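Local coordinates for protein exoglucanase A (Cellulomonas fimi, PDB 7CBD) that hydrolyses the beta-1,4-glucosidic bonds of cellulose with inversion, releasing cellobiose from non-reducing chain ends, and is represented here by its family 6 catalytic domain, at residues D130-P135 / D179-I184; P148-N153 / Q172-A177; L280-A283 / S289-M292; R331-N336 / P396-Q401. All blocks are in the same frame, centred on the assembly; numbering follows the deposited sequence. Where two conformers were deposited one is given.

Interaction 1. Residues D130-P135 / D179-I184; sequences DLLDNP and DKLHAI
D133 and I184 bring the two backbones closest, their CA atoms 5.9 Å apart, at the point where helix 114-132 and helix 161-182 have each given way to a loop. I184 packs between the C-terminal ends of the two helices. Its CG1 stands beside the backbone N (chi1 -49°), and the extended second torsion carries CD1 on to the other segment, where it packs 3.9 Å from L132 CB and also touches the CB of D133. The CG2 branch turns to the backbone, 3.8 Å from L132 O. D133 adopts two conformations; in one of them its OD1 lies 3.6 Å from I184 CG2, a methyl lying against a carboxylate oxygen, without a bond. In that conformation OD1 also accepts a hydrogen bond from a water whose second bond, to A183 O, is weak, so both the OD1 contact and this bridge at the solvent-facing side are doubtful. On the sheet-facing side, L132 and L181 cross obliquely and touch through L132 CD1 and L181 CD2 at 3.6 Å. I184 N donates to L181 O at 3.0 Å, which ties the loop residue back to the helix end. Cutting I184 back to an alanine is likely to leave L132 CB and D133 CB without the methyl that packs on them. In the alpha/beta fold of the domain the two helices precede and follow strand 141-146: L132 rests on I142 of that strand and on L73 of helix 69-83, while L181 lies on A144 and I146 and reaches V187 of strand 187-192.

Interaction 2. Residues P148-N153 / Q172-A177; sequences PDSLPN and QGVKYA
V174 and L151, with S150 at the margin, account for the surface buried here. L151 and V174 reach toward each other tip to tip, L151 CD1 lying 4.1 Å from V174 CG1, while their CA atoms stay 8.5 Å apart; the gap between loop and helix is therefore bridged by side chains alone. V174 holds CG1 anti to its backbone N (chi1 172°), which turns that methyl to the leucine and leaves CG2 for S150, whose OG approaches no nearer than 4.5 Å. The hydroxyl spends its polarity on E147 O, just upstream in the loop, and offers the helix only a loose touch.

S150 also opens a type I beta turn that closes with N153 N donating to S150 O at 2.9 Å. The same oxygen takes a second bond from N153 ND2, at 3.0 Å and from the same face of its plane, so two donors grip it. N153 ND2 further donates to D149 OD1 at 3.2 Å, nearly straight (165°) but arriving from above the carboxylate plane. N153 is thus a second-shell residue for D149, the predicted proton donor. Helix 202-218 adjoins the same patch, with F212 and L211 on L151 and V215 on V174.

Across the contact itself the chemistry is apolar and without direction, consistent with the shape of the loop that holds D149 being set mainly by the polar bonds of its own turn.

Interaction 3. Residues L280-A283 / S289-M292; sequences LLVA and SIGM
I290 meets L281 and V282 through aliphatic groups alone, with no ring or other flat side chain in either segment; the flat groups are neighbours, F229 of strand 228-231 touching both L281 and I290, and F212 of helix 202-218 and F286 of the connecting loop lying against L281. The closest approaches all use one methyl, I290 CD1, which stands 3.8 Å from L281 CB and 4.2 Å from L281 CD1. The two side chains cross at about a right angle, so the isoleucine comes in across the base of the leucine and does not run along it. V282 CG2 adds a looser, partly exposed flank at 4.3 Å from I290 CD1.

The contact lies in the second half of a beta-alpha-beta crossover from strand 228-231 through helix 270-283 to strand 291-295, the two strands being parallel neighbours in the sheet. The CA atoms of V282 and I290 are 8.1 Å apart, a spacing bridged by side chains from both segments. I290 CG1 sits between the backbone N and the carbonyl carbon (chi1 57°), a crowded position, with the next bond extended (165°) to push CD1 out to the helix. I290 O is bonded by H278 NE2, a polar link from the same helix. At the deeper end M292 curls back, bringing its CE to 4.5 Å from L281 CD1, while its backbone pairs with H357 and D359.

Interaction 4. Residues R331-N336 / P396-Q401; sequences RGAWCN and PKLNNQ
L398 carries this contact with G332 and A333, and it gains reach only toward its tip. At CB nothing of the 331-336 loop is near; chi1 of -53° sets CG anti to the carbonyl carbon, and with the second torsion fully extended the branch is delivered to the other chain segment. L398 CG still stands back, 4.8 Å from G332 C. The two methyls then divide the work. L398 CD2 sits over the flat face of the peptide joining G332 to A333, almost straight above the carbonyl carbon, at 3.4 Å from G332 C and 3.6 Å from A333 N. L398 CD1 takes the flank, 4.3 Å from A333 CB.

The missing side chain of G332 makes this approach possible: the CA atoms of G332 and L398 are 5.9 Å apart, and a beta carbon modelled on G332 would crowd L398 CD2. On its own side, L398 O accepts a bond from Q401 NE2 at 2.9 Å (169°), which braces the turn that presents the leucine.

That turn connects strands 394-395 and 401-402 of a small antiparallel hairpin, with a G1 beta bulge at N400 and Q401 facing S395. The opposing loop runs between helix 316-323 and strand 347-348; its C335 forms a disulfide with C389, and its N336 N bonds OD2 of D371, a predicted active-site aspartate, so the hairpin packs on a loop that borders the active site.

Interactions 1 and 2 share helix 161-182: interaction 2 uses the stretch just before the C-terminal end held by interaction 1, and lies nested within the chain loop that interaction 1 closes, the centres 18 Å apart. Interaction 2 is nearest the chain's centre and wholly buried; interaction 1 is farthest out, its leucine-isoleucine cluster bordered by an exposed aspartate. Interaction 3, its centre 24 Å from that of interaction 1, packs a helix end on the start of a sheet strand, through aliphatic groups only. Interaction 4 joins two irregular loops, leucine on bare peptide, across the chain's centre from interaction 1. Segment 148-153 holds D149 and the 331-336 loop bonds D371, though the contacts themselves stand off from both.

Interaction 1. Residues D130-P135 / D179-I184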
loop_
_atom_site.group_PDB
_atom_site.type_symbol
_atom_site.label_atom_id
_atom_site.label_comp_id
_atom_site.label_asym_id
_atom_site.label_seq_id
_atom_site.Cartn_x
_atom_site.Cartn_y
_atom_site.Cartn_z
ATOM N N ASP A 130 8.262 -21.863 3.921
ATOM C CA ASP A 130 9.390 -22.681 4.357
ATOM C C ASP A 130 10.513 -21.814 4.909
ATOM O O ASP A 130 11.178 -22.184 5.884
ATOM C CB ASP A 130 9.888 -23.522 3.181
ATOM C CG ASP A 130 10.905 -24.563 3.589
ATOM O OD1 ASP A 130 10.945 -24.925 4.778
ATOM O OD2 ASP A 130 11.665 -25.018 2.709
ATOM N N LEU A 131 10.750 -20.661 4.290
ATOM C CA LEU A 131 11.762 -19.753 4.812
ATOM C C LEU A 131 11.289 -19.101 6.106
ATOM O O LEU A 131 12.035 -19.043 7.091
ATOM C CB LEU A 131 12.097 -18.692 3.765
ATOM C CG LEU A 131 13.263 -19.016 2.830
ATOM C CD1 LEU A 131 13.305 -18.049 1.654
ATOM C CD2 LEU A 131 14.583 -19.001 3.595
ATOM N N LEU A 132 10.043 -18.617 6.128
ATOM C CA LEU A 132 9.548 -17.900 7.299
ATOM C C LEU A 132 9.487 -18.784 8.534
ATOM O O LEU A 132 9.636 -18.284 9.653
ATOM C CB LEU A 132 8.162 -17.337 7.021
ATOM C CG LEU A 132 8.075 -16.238 5.963
ATOM C CD1 LEU A 132 6.631 -15.819 5.770
ATOM C CD2 LEU A 132 8.939 -15.041 6.350
ATOM N N ASP A 133 9.269 -20.085 8.351
ATOM C CA ASP A 133 9.138 -21.036 9.449
ATOM C C ASP A 133 10.480 -21.558 9.945
ATOM O O ASP A 133 10.508 -22.378 10.870
ATOM C CB ASP A 133 8.254 -22.212 9.015
ATOM C CG ASP A 133 7.552 -22.886 10.180
ATOM O OD1 ASP A 133 7.464 -22.282 11.271
ATOM O OD2 ASP A 133 7.082 -24.029 10.000
ATOM N N ASN A 134 11.583 -21.114 9.361
ATOM C CA ASN A 134 12.891 -21.593 9.777
ATOM C C ASN A 134 13.180 -21.116 11.198
ATOM O O ASN A 134 12.955 -19.938 11.507
ATOM C CB ASN A 134 13.939 -21.040 8.816
ATOM C CG ASN A 134 15.295 -21.686 8.990
ATOM O OD1 ASN A 134 15.842 -21.721 10.087
ATOM N ND2 ASN A 134 15.845 -22.204 7.905
ATOM N N PRO A 135 13.668 -21.989 12.089
ATOM C CA PRO A 135 13.966 -21.545 13.464
ATOM C C PRO A 135 14.939 -20.381 13.539
ATOM O O PRO A 135 14.964 -19.678 14.557
ATOM C CB PRO A 135 14.549 -22.802 14.125
ATOM C CG PRO A 135 13.982 -23.927 13.360
ATOM C CD PRO A 135 13.844 -23.444 11.933
ATOM N N ASP A 179 -3.684 -19.994 5.637
ATOM C CA ASP A 179 -3.478 -21.244 6.365
ATOM C C ASP A 179 -1.994 -21.494 6.603
ATOM O O ASP A 179 -1.576 -21.835 7.719
ATOM C CB ASP A 179 -4.077 -22.425 5.589
ATOM C CG ASP A 179 -5.598 -22.523 5.700
ATOM O OD1 ASP A 179 -6.204 -21.913 6.614
ATOM O OD2 ASP A 179 -6.190 -23.246 4.867
ATOM N N LYS A 180 -1.178 -21.335 5.556
ATOM C CA LYS A 180 0.247 -21.630 5.677
ATOM C C LYS A 180 0.953 -20.618 6.566
ATOM O O LYS A 180 1.823 -20.983 7.362
ATOM C CB LYS A 180 0.893 -21.667 4.294
ATOM C CG LYS A 180 0.430 -22.847 3.456
ATOM C CD LYS A 180 1.117 -24.128 3.884
ATOM C CE LYS A 180 2.589 -24.101 3.488
ATOM N NZ LYS A 180 3.249 -25.439 3.576
ATOM N N LEU A 181 0.606 -19.337 6.432
ATOM C CA LEU A 181 1.308 -18.299 7.174
ATOM C C LEU A 181 0.842 -18.228 8.620
ATOM O O LEU A 181 1.656 -18.020 9.528
ATOM C CB LEU A 181 1.135 -16.950 6.481
ATOM C CG LEU A 181 1.828 -16.843 5.125
ATOM C CD1 LEU A 181 1.510 -15.524 4.462
ATOM C CD2 LEU A 181 3.315 -16.992 5.267
ATOM N N HIS A 182 -0.464 -18.377 8.861
ATOM C CA HIS A 182 -0.929 -18.325 10.241
ATOM C C HIS A 182 -0.378 -19.475 11.084
ATOM O O HIS A 182 -0.270 -19.345 12.308
ATOM C CB HIS A 182 -2.452 -18.285 10.316
ATOM C CG HIS A 182 -2.963 -18.336 11.716
ATOM N ND1 HIS A 182 -2.730 -17.326 12.623
ATOM C CD2 HIS A 182 -3.624 -19.304 12.389
ATOM C CE1 HIS A 182 -3.256 -17.655 13.789
ATOM N NE2 HIS A 182 -3.805 -18.851 13.673
ATOM N N ALA A 183 -0.025 -20.598 10.459
ATOM C CA ALA A 183 0.584 -21.701 11.196
ATOM C C ALA A 183 1.955 -21.350 11.768
ATOM O O ALA A 183 2.460 -22.090 12.618
ATOM C CB ALA A 183 0.684 -22.949 10.311
ATOM N N ILE A 184 2.560 -20.250 11.330
ATOM C CA ILE A 184 3.876 -19.819 11.790
ATOM C C ILE A 184 3.652 -18.761 12.868
ATOM O O ILE A 184 3.100 -17.693 12.562
ATOM C CB ILE A 184 4.711 -19.273 10.624
ATOM C CG1 ILE A 184 4.662 -20.266 9.453
ATOM C CG2 ILE A 184 6.149 -18.972 11.068
ATOM C CD1 ILE A 184 5.336 -19.793 8.192
HETATM O O HOH W 1 5.490 -23.540 13.017
#

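Interaction 2. Residues P148-N153 / Q172-A177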
loop_
_atom_site.group_PDB
_atom_site.type_symbol
_atom_site.label_atom_id
_atom_site.label_comp_id
_atom_site.label_asym_id
_atom_site.label_seq_id
_atom_site.Cartn_x
_atom_site.Cartn_y
_atom_site.Cartn_z
ATOM N N PRO A 148 -2.495 -7.446 -2.027
ATOM C CA PRO A 148 -3.131 -6.195 -2.461
ATOM C C PRO A 148 -3.910 -6.379 -3.760
ATOM O O PRO A 148 -3.592 -7.237 -4.584
ATOM C CB PRO A 148 -1.936 -5.252 -2.663
ATOM C CG PRO A 148 -0.861 -5.816 -1.762
ATOM C CD PRO A 148 -1.047 -7.301 -1.811
ATOM N N ASP A 149 -4.954 -5.564 -3.927
ATOM C CA ASP A 149 -5.731 -5.536 -5.169
ATOM C C ASP A 149 -6.332 -6.895 -5.520
ATOM O O ASP A 149 -6.326 -7.305 -6.683
ATOM C CB ASP A 149 -4.905 -4.984 -6.335
ATOM C CG ASP A 149 -5.745 -4.716 -7.566
ATOM O OD1 ASP A 149 -6.948 -4.411 -7.410
ATOM O OD2 ASP A 149 -5.211 -4.847 -8.689
ATOM N N SER A 150 -6.868 -7.602 -4.522
ATOM C CA SER A 150 -7.428 -8.927 -4.779
ATOM C C SER A 150 -8.914 -8.998 -4.443
ATOM O O SER A 150 -9.759 -8.654 -5.278
ATOM C CB SER A 150 -6.619 -10.033 -4.078
ATOM O OG SER A 150 -6.653 -9.916 -2.661
ATOM N N LEU A 151 -9.238 -9.415 -3.217
ATOM C CA LEU A 151 -10.609 -9.813 -2.892
ATOM C C LEU A 151 -11.679 -8.770 -3.191
ATOM O O LEU A 151 -12.764 -9.163 -3.659
ATOM C CB LEU A 151 -10.704 -10.320 -1.448
ATOM C CG LEU A 151 -10.003 -11.655 -1.198
ATOM C CD1 LEU A 151 -9.834 -11.892 0.295
ATOM C CD2 LEU A 151 -10.772 -12.807 -1.824
ATOM N N PRO A 152 -11.482 -7.473 -2.939
ATOM C CA PRO A 152 -12.561 -6.512 -3.219
ATOM C C PRO A 152 -12.915 -6.376 -4.694
ATOM O O PRO A 152 -13.967 -5.801 -5.001
ATOM C CB PRO A 152 -12.023 -5.198 -2.646
ATOM C CG PRO A 152 -11.025 -5.623 -1.595
ATOM C CD PRO A 152 -10.378 -6.840 -2.188
ATOM N N ASN A 153 -12.080 -6.870 -5.611
ATOM C CA ASN A 153 -12.504 -6.927 -7.006
ATOM C C ASN A 153 -13.728 -7.812 -7.172
ATOM O O ASN A 153 -14.493 -7.634 -8.124
ATOM C CB ASN A 153 -11.381 -7.481 -7.877
ATOM C CG ASN A 153 -10.282 -6.487 -8.103
ATOM O OD1 ASN A 153 -10.461 -5.509 -8.827
ATOM N ND2 ASN A 153 -9.135 -6.722 -7.480
ATOM N N GLN A 172 -9.448 -19.282 -3.015
ATOM C CA GLN A 172 -8.665 -20.450 -2.621
ATOM C C GLN A 172 -7.209 -20.083 -2.360
ATOM O O GLN A 172 -6.575 -20.644 -1.456
ATOM C CB GLN A 172 -8.789 -21.545 -3.679
ATOM C CG GLN A 172 -10.223 -22.044 -3.855
ATOM C CD GLN A 172 -10.410 -22.915 -5.078
ATOM O OE1 GLN A 172 -9.493 -23.621 -5.498
ATOM N NE2 GLN A 172 -11.607 -22.872 -5.658
ATOM N N GLY A 173 -6.670 -19.134 -3.128
ATOM C CA GLY A 173 -5.291 -18.731 -2.927
ATOM C C GLY A 173 -5.094 -17.971 -1.634
ATOM O O GLY A 173 -4.126 -18.212 -0.910
ATOM N N VAL A 174 -6.010 -17.051 -1.318
ATOM C CA VAL A 174 -5.900 -16.337 -0.051
ATOM C C VAL A 174 -6.083 -17.297 1.121
ATOM O O VAL A 174 -5.364 -17.208 2.122
ATOM C CB VAL A 174 -6.847 -15.121 0.008
ATOM C CG1 VAL A 174 -6.847 -14.514 1.410
ATOM C CG2 VAL A 174 -6.427 -14.077 -1.007
ATOM N N LYS A 175 -7.030 -18.241 1.017
ATOM C CA LYS A 175 -7.167 -19.257 2.060
ATOM C C LYS A 175 -5.854 -20.001 2.277
ATOM O O LYS A 175 -5.423 -20.209 3.418
ATOM C CB LYS A 175 -8.288 -20.245 1.719
ATOM C CG LYS A 175 -8.267 -21.493 2.609
ATOM C CD LYS A 175 -9.338 -22.512 2.262
ATOM C CE LYS A 175 -8.987 -23.911 2.818
ATOM N NZ LYS A 175 -8.855 -23.979 4.316
ATOM N N TYR A 176 -5.201 -20.410 1.186
ATOM C CA TYR A 176 -3.961 -21.170 1.306
ATOM C C TYR A 176 -2.862 -20.330 1.944
ATOM O O TYR A 176 -2.140 -20.803 2.829
ATOM C CB TYR A 176 -3.532 -21.665 -0.072
ATOM C CG TYR A 176 -2.422 -22.688 -0.030
ATOM C CD1 TYR A 176 -2.699 -24.031 0.195
ATOM C CD2 TYR A 176 -1.094 -22.309 -0.204
ATOM C CE1 TYR A 176 -1.684 -24.971 0.228
ATOM C CE2 TYR A 176 -0.073 -23.243 -0.169
ATOM C CZ TYR A 176 -0.376 -24.569 0.055
ATOM O OH TYR A 176 0.638 -25.499 0.089
ATOM N N ALA A 177 -2.714 -19.079 1.496
ATOM C CA ALA A 177 -1.724 -18.182 2.077
ATOM C C ALA A 177 -1.964 -18.020 3.569
ATOM O O ALA A 177 -1.038 -18.158 4.379
ATOM C CB ALA A 177 -1.774 -16.830 1.369
#

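Interaction 3. Residues L280-A283 / S289-M292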
loop_
_atom_site.group_PDB
_atom_site.type_symbol
_atom_site.label_atom_id
_atom_site.label_comp_id
_atom_site.label_asym_id
_atom_site.label_seq_id
_atom_site.Cartn_x
_atom_site.Cartn_y
_atom_site.Cartn_z
ATOM N N LEU A 280 -17.533 -2.484 10.347
ATOM C CA LEU A 280 -18.214 -3.472 9.517
ATOM C C LEU A 280 -17.597 -4.855 9.668
ATOM O O LEU A 280 -18.314 -5.865 9.670
ATOM C CB LEU A 280 -18.182 -3.047 8.051
ATOM C CG LEU A 280 -18.996 -1.810 7.691
ATOM C CD1 LEU A 280 -18.790 -1.482 6.234
ATOM C CD2 LEU A 280 -20.467 -2.012 7.999
ATOM N N LEU A 281 -16.270 -4.928 9.768
ATOM C CA LEU A 281 -15.622 -6.227 9.905
ATOM C C LEU A 281 -16.010 -6.893 11.217
ATOM O O LEU A 281 -16.305 -8.093 11.247
ATOM C CB LEU A 281 -14.109 -6.074 9.791
ATOM C CG LEU A 281 -13.632 -5.763 8.369
ATOM C CD1 LEU A 281 -12.236 -5.152 8.405
ATOM C CD2 LEU A 281 -13.678 -7.005 7.473
ATOM N N VAL A 282 -16.042 -6.126 12.309
ATOM C CA VAL A 282 -16.474 -6.693 13.583
ATOM C C VAL A 282 -17.915 -7.175 13.485
ATOM O O VAL A 282 -18.248 -8.287 13.910
ATOM C CB VAL A 282 -16.281 -5.684 14.728
ATOM C CG1 VAL A 282 -16.940 -6.194 16.008
ATOM C CG2 VAL A 282 -14.804 -5.420 14.946
ATOM N N ALA A 283 -18.788 -6.356 12.900
ATOM C CA ALA A 283 -20.180 -6.759 12.746
ATOM C C ALA A 283 -20.311 -8.021 11.900
ATOM O O ALA A 283 -21.222 -8.831 12.123
ATOM C CB ALA A 283 -20.985 -5.610 12.146
ATOM N N SER A 289 -10.650 -7.101 18.486
ATOM C CA SER A 289 -9.208 -6.945 18.633
ATOM C C SER A 289 -8.476 -6.766 17.306
ATOM O O SER A 289 -7.286 -6.446 17.325
ATOM C CB SER A 289 -8.645 -8.172 19.354
ATOM O OG SER A 289 -9.094 -9.368 18.735
ATOM N N ILE A 290 -9.131 -6.979 16.162
ATOM C CA ILE A 290 -8.443 -6.750 14.893
ATOM C C ILE A 290 -7.900 -5.325 14.858
ATOM O O ILE A 290 -8.540 -4.380 15.338
ATOM C CB ILE A 290 -9.336 -7.040 13.673
ATOM C CG1 ILE A 290 -10.623 -6.201 13.715
ATOM C CG2 ILE A 290 -9.613 -8.548 13.557
ATOM C CD1 ILE A 290 -11.395 -6.133 12.398
ATOM N N GLY A 291 -6.702 -5.174 14.297
ATOM C CA GLY A 291 -6.071 -3.876 14.161
ATOM C C GLY A 291 -5.906 -3.485 12.709
ATOM O O GLY A 291 -5.959 -4.334 11.810
ATOM N N MET A 292 -5.691 -2.198 12.469
ATOM C CA MET A 292 -5.649 -1.640 11.128
ATOM C C MET A 292 -4.293 -0.998 10.879
ATOM O O MET A 292 -3.669 -0.453 11.792
ATOM C CB MET A 292 -6.746 -0.574 10.934
ATOM C CG MET A 292 -8.124 -1.006 11.446
ATOM S SD MET A 292 -8.838 -2.464 10.657
ATOM C CE MET A 292 -9.402 -1.707 9.144
#

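Interaction 4. Residues R331-N336 / P396-Q401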
loop_
_atom_site.group_PDB
_atom_site.type_symbol
_atom_site.label_atom_id
_atom_site.label_comp_id
_atom_site.label_asym_id
_atom_site.label_seq_id
_atom_site.Cartn_x
_atom_site.Cartn_y
_atom_site.Cartn_z
ATOM N N ARG A 331 -10.443 9.660 -7.850
ATOM C CA ARG A 331 -9.916 8.816 -6.786
ATOM C C ARG A 331 -9.586 7.401 -7.244
ATOM O O ARG A 331 -8.985 6.645 -6.471
ATOM C CB ARG A 331 -10.906 8.769 -5.625
ATOM C CG ARG A 331 -11.289 10.134 -5.088
ATOM C CD ARG A 331 -12.246 10.037 -3.926
ATOM N NE ARG A 331 -11.522 9.790 -2.683
ATOM C CZ ARG A 331 -12.034 9.226 -1.591
ATOM N NH1 ARG A 331 -11.288 9.128 -0.499
ATOM N NH2 ARG A 331 -13.281 8.772 -1.580
ATOM N N GLY A 332 -9.985 7.020 -8.455
ATOM C CA GLY A 332 -9.638 5.739 -9.036
ATOM C C GLY A 332 -8.294 5.701 -9.725
ATOM O O GLY A 332 -7.918 4.667 -10.288
ATOM N N ALA A 333 -7.556 6.812 -9.713
ATOM C CA ALA A 333 -6.284 6.905 -10.428
ATOM C C ALA A 333 -5.200 6.281 -9.557
ATOM O O ALA A 333 -4.655 6.918 -8.646
ATOM C CB ALA A 333 -5.978 8.353 -10.792
ATOM N N TRP A 334 -4.884 5.021 -9.836
ATOM C CA TRP A 334 -3.966 4.261 -8.998
ATOM C C TRP A 334 -2.542 4.246 -9.523
ATOM O O TRP A 334 -1.629 3.916 -8.759
ATOM C CB TRP A 334 -4.445 2.808 -8.818
ATOM C CG TRP A 334 -4.496 2.029 -10.101
ATOM C CD1 TRP A 334 -5.589 1.833 -10.895
ATOM C CD2 TRP A 334 -3.403 1.355 -10.748
ATOM N NE1 TRP A 334 -5.247 1.077 -11.990
ATOM C CE2 TRP A 334 -3.912 0.769 -11.923
ATOM C CE3 TRP A 334 -2.050 1.174 -10.435
ATOM C CZ2 TRP A 334 -3.115 0.027 -12.795
ATOM C CZ3 TRP A 334 -1.256 0.445 -11.306
ATOM C CH2 TRP A 334 -1.794 -0.126 -12.469
ATOM N N CYS A 335 -2.314 4.588 -10.792
ATOM C CA CYS A 335 -1.006 4.381 -11.401
ATOM C C CYS A 335 -0.235 5.693 -11.511
ATOM O O CYS A 335 -0.549 6.544 -12.357
ATOM C CB CYS A 335 -1.096 3.685 -12.755
ATOM S SG CYS A 335 0.564 3.204 -13.265
ATOM N N ASN A 336 0.803 5.831 -10.681
ATOM C CA ASN A 336 1.711 6.973 -10.701
ATOM C C ASN A 336 0.985 8.311 -10.846
ATOM O O ASN A 336 1.372 9.122 -11.696
ATOM C CB ASN A 336 2.700 6.835 -11.862
ATOM C CG ASN A 336 3.513 5.554 -11.807
ATOM O OD1 ASN A 336 3.980 5.137 -10.744
ATOM N ND2 ASN A 336 3.700 4.927 -12.967
ATOM N N PRO A 396 -12.679 5.327 -18.761
ATOM C CA PRO A 396 -14.040 5.160 -18.226
ATOM C C PRO A 396 -14.071 4.915 -16.725
ATOM O O PRO A 396 -15.051 5.288 -16.067
ATOM C CB PRO A 396 -14.583 3.962 -19.021
ATOM C CG PRO A 396 -13.772 3.954 -20.290
ATOM C CD PRO A 396 -12.397 4.399 -19.869
ATOM N N LYS A 397 -13.020 4.302 -16.161
ATOM C CA LYS A 397 -12.930 4.059 -14.723
ATOM C C LYS A 397 -12.773 5.345 -13.920
ATOM O O LYS A 397 -12.875 5.302 -12.687
ATOM C CB LYS A 397 -11.717 3.180 -14.396
ATOM C CG LYS A 397 -11.635 1.807 -15.054
ATOM C CD LYS A 397 -10.286 1.176 -14.686
ATOM C CE LYS A 397 -10.065 -0.194 -15.302
ATOM N NZ LYS A 397 -8.793 -0.812 -14.794
ATOM N N LEU A 398 -12.484 6.466 -14.584
ATOM C CA LEU A 398 -12.295 7.762 -13.950
ATOM C C LEU A 398 -13.372 8.757 -14.367
ATOM O O LEU A 398 -13.118 9.963 -14.434
ATOM C CB LEU A 398 -10.906 8.306 -14.282
ATOM C CG LEU A 398 -9.745 7.352 -13.988
ATOM C CD1 LEU A 398 -8.416 7.993 -14.360
ATOM C CD2 LEU A 398 -9.746 6.909 -12.522
ATOM N N ASN A 399 -14.584 8.271 -14.635
ATOM C CA ASN A 399 -15.670 9.120 -15.111
ATOM C C ASN A 399 -15.249 9.887 -16.369
ATOM O O ASN A 399 -15.452 11.097 -16.491
ATOM C CB ASN A 399 -16.175 10.052 -14.003
ATOM C CG ASN A 399 -17.471 10.747 -14.368
ATOM O OD1 ASN A 399 -18.127 10.392 -15.351
ATOM N ND2 ASN A 399 -17.852 11.741 -13.576
ATOM N N ASN A 400 -14.627 9.163 -17.308
ATOM C CA ASN A 400 -14.241 9.712 -18.611
ATOM C C ASN A 400 -13.317 10.919 -18.470
ATOM O O ASN A 400 -13.577 11.994 -19.022
ATOM C CB ASN A 400 -15.463 10.049 -19.467
ATOM C CG ASN A 400 -16.186 8.821 -19.943
ATOM O OD1 ASN A 400 -15.593 7.750 -20.078
ATOM N ND2 ASN A 400 -17.474 8.969 -20.226
ATOM N N GLN A 401 -12.225 10.733 -17.725
ATOM C CA GLN A 401 -11.210 11.758 -17.537
ATOM C C GLN A 401 -9.836 11.146 -17.762
ATOM O O GLN A 401 -9.651 9.932 -17.655
ATOM C CB GLN A 401 -11.289 12.366 -16.129
ATOM C CG GLN A 401 -12.620 13.073 -15.862
ATOM C CD GLN A 401 -12.743 13.587 -14.447
ATOM O OE1 GLN A 401 -12.565 14.783 -14.193
ATOM N NE2 GLN A 401 -13.044 12.688 -13.513
#